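Local structure of 4-hydroxybenzoyl-CoA thioesterase (1LO7) at residues K85-V93 / A129-C140. The protein hydrolyses the thioester of 4-hydroxybenzoyl-CoA to 4-hydroxybenzoate and CoA, the last step in converting 4-chlorobenzoate to 4-hydroxybenzoate, and works as a homotetramer of hot dog fold subunits. Residues are numbered along the deposited sequence; the frame is centred on the assembly and turned at random.
Sequences KEWRRKSFV and AIEVPADYIELC. With 4CO (4-hydroxyphenacyl coenzyme A), chain B.
Trp87, at the end of strand 77-87, lays its indole in a corner made by Val132 and helix 134-140. Ile137 is the floor: its CG1 sits 3.8 Å from the centroid of the Trp87 six-membered ring and 9° off the ring normal, a CH-pi contact over one face, while its CG2 reaches the pyrrole side. Cys140 CB closes the end, in the ring plane, 3.7 Å from Trp87 CZ2, and Val132 CG1 forms the side, meeting CZ3 obliquely. With CG anti to the carbonyl carbon (chi1 -61°), the indole is swung out to the helix. Were Trp87 an alanine, Ile137 would probably lose the face it packs on and a gap would open between hairpin and helix. Val132 is a two-pronged wedge, its other methyl, CG2, lying at the edge of the Phe92 ring.

Next to Val132 the backbones join: Val132 N donates to Arg89 O at 3.0 Å, nearly straight (179°) and in the carbonyl plane, and water 1 bridges Lys90 O and Ile130 O. Arg89 NH2 lies 3.1 Å from Glu131 OE1, which stands over the guanidinium face, so charge alone pairs them.

The turn between strands 77-87 and 91-101 holds the ligand's 3'-phosphate: O9A accepts from the backbone N of Arg89 and Ser91, and O8A from Lys90 N at 2.8 Å. Ala129 N binds diphosphate oxygen O4A at 3.0 Å, and water 2 links Lys90 NZ, of a substrate-binding residue, to Ala129 O and O3A. An apolar seam thus backs a polar rim whose amides, with Lys90 through water, would be expected to stabilise the phosphates' negative charge.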
# COMPACT_ATOMS: atom_id res chain seq x y z
N LYS A 85 24.09 -2.62 -12.89
CA LYS A 85 25.35 -1.95 -12.67
C LYS A 85 26.49 -2.97 -12.56
O LYS A 85 27.58 -2.74 -13.05
CB LYS A 85 25.20 -1.15 -11.36
CG LYS A 85 26.30 -0.16 -10.98
CD LYS A 85 26.37 0.15 -9.48
CE LYS A 85 27.28 1.32 -9.11
NZ LYS A 85 28.49 0.92 -8.35
N GLU A 86 26.23 -4.12 -11.91
CA GLU A 86 27.28 -5.13 -11.74
C GLU A 86 26.73 -6.51 -11.45
O GLU A 86 25.75 -6.69 -10.69
CB GLU A 86 28.15 -4.65 -10.55
CG GLU A 86 29.26 -5.62 -10.08
CD GLU A 86 29.89 -5.15 -8.77
OE1 GLU A 86 30.49 -5.86 -8.02
OE2 GLU A 86 29.67 -3.88 -8.52
N TRP A 87 27.35 -7.51 -12.08
CA TRP A 87 27.00 -8.93 -11.87
C TRP A 87 28.10 -9.46 -10.96
O TRP A 87 29.31 -9.33 -11.22
CB TRP A 87 26.99 -9.77 -13.16
CG TRP A 87 26.03 -9.35 -14.24
CD1 TRP A 87 26.36 -8.79 -15.44
CD2 TRP A 87 24.62 -9.56 -14.27
NE1 TRP A 87 25.25 -8.59 -16.19
CE2 TRP A 87 24.15 -9.05 -15.50
CE3 TRP A 87 23.71 -10.12 -13.37
CZ2 TRP A 87 22.79 -9.10 -15.84
CZ3 TRP A 87 22.35 -10.15 -13.71
CH2 TRP A 87 21.92 -9.64 -14.94
N ARG A 88 27.69 -10.04 -9.85
CA ARG A 88 28.59 -10.55 -8.88
C ARG A 88 28.57 -12.03 -9.00
O ARG A 88 28.83 -12.50 -10.10
CB ARG A 88 28.31 -9.98 -7.49
CG ARG A 88 28.58 -8.47 -7.48
CD ARG A 88 28.16 -7.77 -6.19
NE ARG A 88 28.57 -6.36 -6.19
CZ ARG A 88 28.38 -5.53 -5.17
NH1 ARG A 88 27.81 -5.92 -4.04
NH2 ARG A 88 28.81 -4.26 -5.29
N ARG A 89 28.32 -12.76 -7.93
CA ARG A 89 28.30 -14.21 -8.09
C ARG A 89 26.85 -14.59 -7.97
O ARG A 89 26.20 -14.92 -8.97
CB ARG A 89 29.17 -14.95 -7.07
CG ARG A 89 29.08 -16.47 -7.23
CD ARG A 89 30.18 -17.20 -6.46
NE ARG A 89 30.54 -18.47 -7.09
CZ ARG A 89 29.87 -19.61 -6.88
NH1 ARG A 89 28.81 -19.66 -6.08
NH2 ARG A 89 30.25 -20.74 -7.49
N LYS A 90 26.32 -14.53 -6.75
CA LYS A 90 24.91 -14.84 -6.56
C LYS A 90 24.08 -13.56 -6.56
O LYS A 90 22.85 -13.59 -6.65
CB LYS A 90 24.69 -15.52 -5.23
CG LYS A 90 25.27 -16.88 -5.18
CD LYS A 90 24.71 -17.67 -4.00
CE LYS A 90 25.31 -19.05 -3.93
NZ LYS A 90 25.13 -19.61 -2.61
N SER A 91 24.73 -12.42 -6.47
CA SER A 91 23.98 -11.17 -6.43
C SER A 91 24.24 -10.27 -7.60
O SER A 91 25.17 -10.49 -8.36
CB SER A 91 24.34 -10.38 -5.16
OG SER A 91 25.74 -10.03 -5.13
N PHE A 92 23.44 -9.22 -7.72
CA PHE A 92 23.65 -8.25 -8.78
C PHE A 92 23.17 -6.89 -8.24
O PHE A 92 22.31 -6.83 -7.33
CB PHE A 92 22.95 -8.67 -10.09
CG PHE A 92 21.44 -8.82 -9.95
CD1 PHE A 92 20.86 -10.07 -9.69
CD2 PHE A 92 20.58 -7.71 -10.07
CE1 PHE A 92 19.47 -10.22 -9.54
CE2 PHE A 92 19.19 -7.85 -9.94
CZ PHE A 92 18.63 -9.11 -9.68
N VAL A 93 23.73 -5.84 -8.79
CA VAL A 93 23.39 -4.50 -8.37
C VAL A 93 22.54 -3.94 -9.47
O VAL A 93 22.97 -3.89 -10.62
CB VAL A 93 24.65 -3.63 -8.16
CG1 VAL A 93 24.22 -2.20 -7.78
CG2 VAL A 93 25.63 -4.19 -7.10
N ALA A 129 19.46 -18.16 -2.18
CA ALA A 129 19.99 -17.52 -3.36
C ALA A 129 20.75 -18.48 -4.25
O ALA A 129 21.35 -19.46 -3.79
CB ALA A 129 20.98 -16.43 -2.97
N ILE A 130 20.75 -18.18 -5.55
CA ILE A 130 21.48 -19.04 -6.46
C ILE A 130 22.45 -18.21 -7.29
O ILE A 130 22.37 -17.00 -7.38
CB ILE A 130 20.56 -19.76 -7.42
CG1 ILE A 130 19.81 -18.72 -8.26
CG2 ILE A 130 19.56 -20.59 -6.65
CD1 ILE A 130 18.99 -19.35 -9.39
N GLU A 131 23.42 -18.89 -7.86
CA GLU A 131 24.34 -18.19 -8.69
C GLU A 131 23.55 -17.60 -9.82
O GLU A 131 22.61 -18.22 -10.32
CB GLU A 131 25.30 -19.26 -9.20
CG GLU A 131 26.30 -18.80 -10.24
CD GLU A 131 27.24 -19.94 -10.44
OE1 GLU A 131 28.05 -20.26 -9.60
OE2 GLU A 131 27.02 -20.59 -11.55
N VAL A 132 23.90 -16.38 -10.23
CA VAL A 132 23.13 -15.77 -11.31
C VAL A 132 23.14 -16.66 -12.54
O VAL A 132 24.18 -16.99 -13.02
CB VAL A 132 23.60 -14.35 -11.63
CG1 VAL A 132 22.76 -13.74 -12.73
CG2 VAL A 132 23.52 -13.46 -10.40
N PRO A 133 21.96 -17.06 -13.06
CA PRO A 133 21.95 -17.91 -14.24
C PRO A 133 22.64 -17.28 -15.46
O PRO A 133 22.39 -16.13 -15.85
CB PRO A 133 20.49 -18.24 -14.53
CG PRO A 133 19.79 -18.04 -13.18
CD PRO A 133 20.59 -16.93 -12.47
N ALA A 134 23.56 -18.04 -16.05
CA ALA A 134 24.28 -17.54 -17.21
C ALA A 134 23.35 -17.11 -18.32
O ALA A 134 23.60 -16.12 -18.99
CB ALA A 134 25.21 -18.63 -17.72
N ASP A 135 22.27 -17.87 -18.53
CA ASP A 135 21.32 -17.54 -19.59
C ASP A 135 20.64 -16.21 -19.33
O ASP A 135 20.31 -15.48 -20.23
CB ASP A 135 20.29 -18.66 -19.93
CG ASP A 135 19.59 -19.19 -18.72
OD1 ASP A 135 20.15 -19.29 -17.66
OD2 ASP A 135 18.35 -19.56 -18.91
N TYR A 136 20.44 -15.89 -18.07
CA TYR A 136 19.80 -14.62 -17.73
C TYR A 136 20.74 -13.46 -17.99
O TYR A 136 20.32 -12.40 -18.48
CB TYR A 136 19.35 -14.66 -16.27
CG TYR A 136 18.12 -15.49 -16.09
CD1 TYR A 136 17.46 -16.10 -17.15
CD2 TYR A 136 17.64 -15.72 -14.79
CE1 TYR A 136 16.33 -16.90 -16.96
CE2 TYR A 136 16.49 -16.48 -14.58
CZ TYR A 136 15.84 -17.08 -15.66
OH TYR A 136 14.70 -17.85 -15.41
N ILE A 137 22.02 -13.65 -17.67
CA ILE A 137 22.99 -12.61 -17.91
C ILE A 137 23.00 -12.31 -19.39
O ILE A 137 23.02 -11.15 -19.85
CB ILE A 137 24.35 -13.03 -17.44
CG1 ILE A 137 24.28 -12.98 -15.95
CG2 ILE A 137 25.39 -11.99 -17.83
CD1 ILE A 137 25.61 -13.35 -15.31
N GLU A 138 22.95 -13.38 -20.16
CA GLU A 138 22.94 -13.15 -21.61
C GLU A 138 21.70 -12.36 -22.11
O GLU A 138 21.79 -11.45 -22.96
CB GLU A 138 23.10 -14.45 -22.40
CG GLU A 138 23.26 -14.10 -23.89
CD GLU A 138 24.65 -13.65 -24.24
OE1 GLU A 138 25.63 -13.90 -23.54
OE2 GLU A 138 24.68 -12.97 -25.36
N LEU A 139 20.52 -12.69 -21.60
CA LEU A 139 19.32 -12.00 -22.03
C LEU A 139 19.39 -10.54 -21.67
O LEU A 139 18.90 -9.69 -22.42
CB LEU A 139 18.03 -12.55 -21.35
CG LEU A 139 17.58 -13.92 -21.85
CD1 LEU A 139 16.50 -14.44 -20.93
CD2 LEU A 139 17.04 -13.80 -23.28
N CYS A 140 19.99 -10.26 -20.50
CA CYS A 140 20.07 -8.87 -20.02
C CYS A 140 21.19 -8.04 -20.65
O CYS A 140 21.24 -6.81 -20.51
CB CYS A 140 20.20 -8.83 -18.49
SG CYS A 140 18.72 -9.54 -17.68
N1A 4CO B . 24.82 -6.43 1.05
C2A 4CO B . 25.39 -6.87 -0.12
N3A 4CO B . 25.30 -8.07 -0.64
C4A 4CO B . 24.53 -8.89 0.10
C5A 4CO B . 23.91 -8.59 1.30
C6A 4CO B . 24.07 -7.28 1.78
N6A 4CO B . 23.52 -6.86 2.90
N7A 4CO B . 23.22 -9.69 1.80
C8A 4CO B . 23.44 -10.65 0.90
N9A 4CO B . 24.24 -10.23 -0.13
C1D 4CO B . 24.78 -11.02 -1.24
C2D 4CO B . 25.85 -12.01 -0.77
O2D 4CO B . 27.11 -11.36 -0.58
C3D 4CO B . 25.89 -12.92 -1.98
O3D 4CO B . 26.40 -12.24 -3.10
P3D 4CO B . 27.54 -12.85 -4.01
O7A 4CO B . 28.79 -12.56 -3.35
O8A 4CO B . 27.32 -14.29 -4.18
O9A 4CO B . 27.45 -12.13 -5.38
C4D 4CO B . 24.39 -13.05 -2.23
O4D 4CO B . 23.77 -11.86 -1.65
C5D 4CO B . 23.72 -14.31 -1.77
O5D 4CO B . 23.72 -14.30 -0.34
P1A 4CO B . 24.20 -15.61 0.42
O1A 4CO B . 24.28 -15.16 1.82
O2A 4CO B . 25.46 -16.11 -0.08
O3A 4CO B . 23.18 -16.72 0.22
P2A 4CO B . 21.89 -17.14 1.07
O4A 4CO B . 21.19 -18.16 0.26
O5A 4CO B . 22.34 -17.74 2.33
O6A 4CO B . 21.00 -15.86 1.58
CBP 4CO B . 18.95 -14.80 1.18
CCP 4CO B . 20.33 -15.11 0.59
CDP 4CO B . 18.20 -16.08 1.55
CEP 4CO B . 18.17 -13.92 0.21
CAP 4CO B . 19.08 -14.14 2.56
OAP 4CO B . 19.87 -12.95 2.48
C9P 4CO B . 17.74 -13.55 3.01
O9P 4CO B . 16.80 -14.29 3.24
N8P 4CO B . 17.62 -12.11 3.04
C7P 4CO B . 16.23 -11.67 3.25
C6P 4CO B . 15.50 -11.44 1.92
C5P 4CO B . 14.22 -10.65 2.20
O5P 4CO B . 13.36 -11.03 2.99
N4P 4CO B . 14.13 -9.44 1.41
C3P 4CO B . 12.99 -8.58 1.72
C2P 4CO B . 11.71 -9.13 1.16
S1P 4CO B . 11.88 -9.97 -0.42
O1B 4CO B . 9.83 -7.94 -1.95
C1B 4CO B . 10.09 -9.11 -2.18
C2B 4CO B . 10.37 -9.53 -3.56
C3B 4CO B . 10.66 -10.89 -3.81
C4B 4CO B . 10.90 -11.31 -5.11
C5B 4CO B . 10.83 -10.38 -6.17
O2B 4CO B . 11.01 -10.80 -7.51
C6B 4CO B . 10.57 -9.01 -5.90
C7B 4CO B . 10.33 -8.58 -4.58
CB 4CO B . 10.18 -10.10 -1.08
O HOH W 1 21.32 -14.80 -8.27
O HOH W 2 22.26 -19.49 -1.27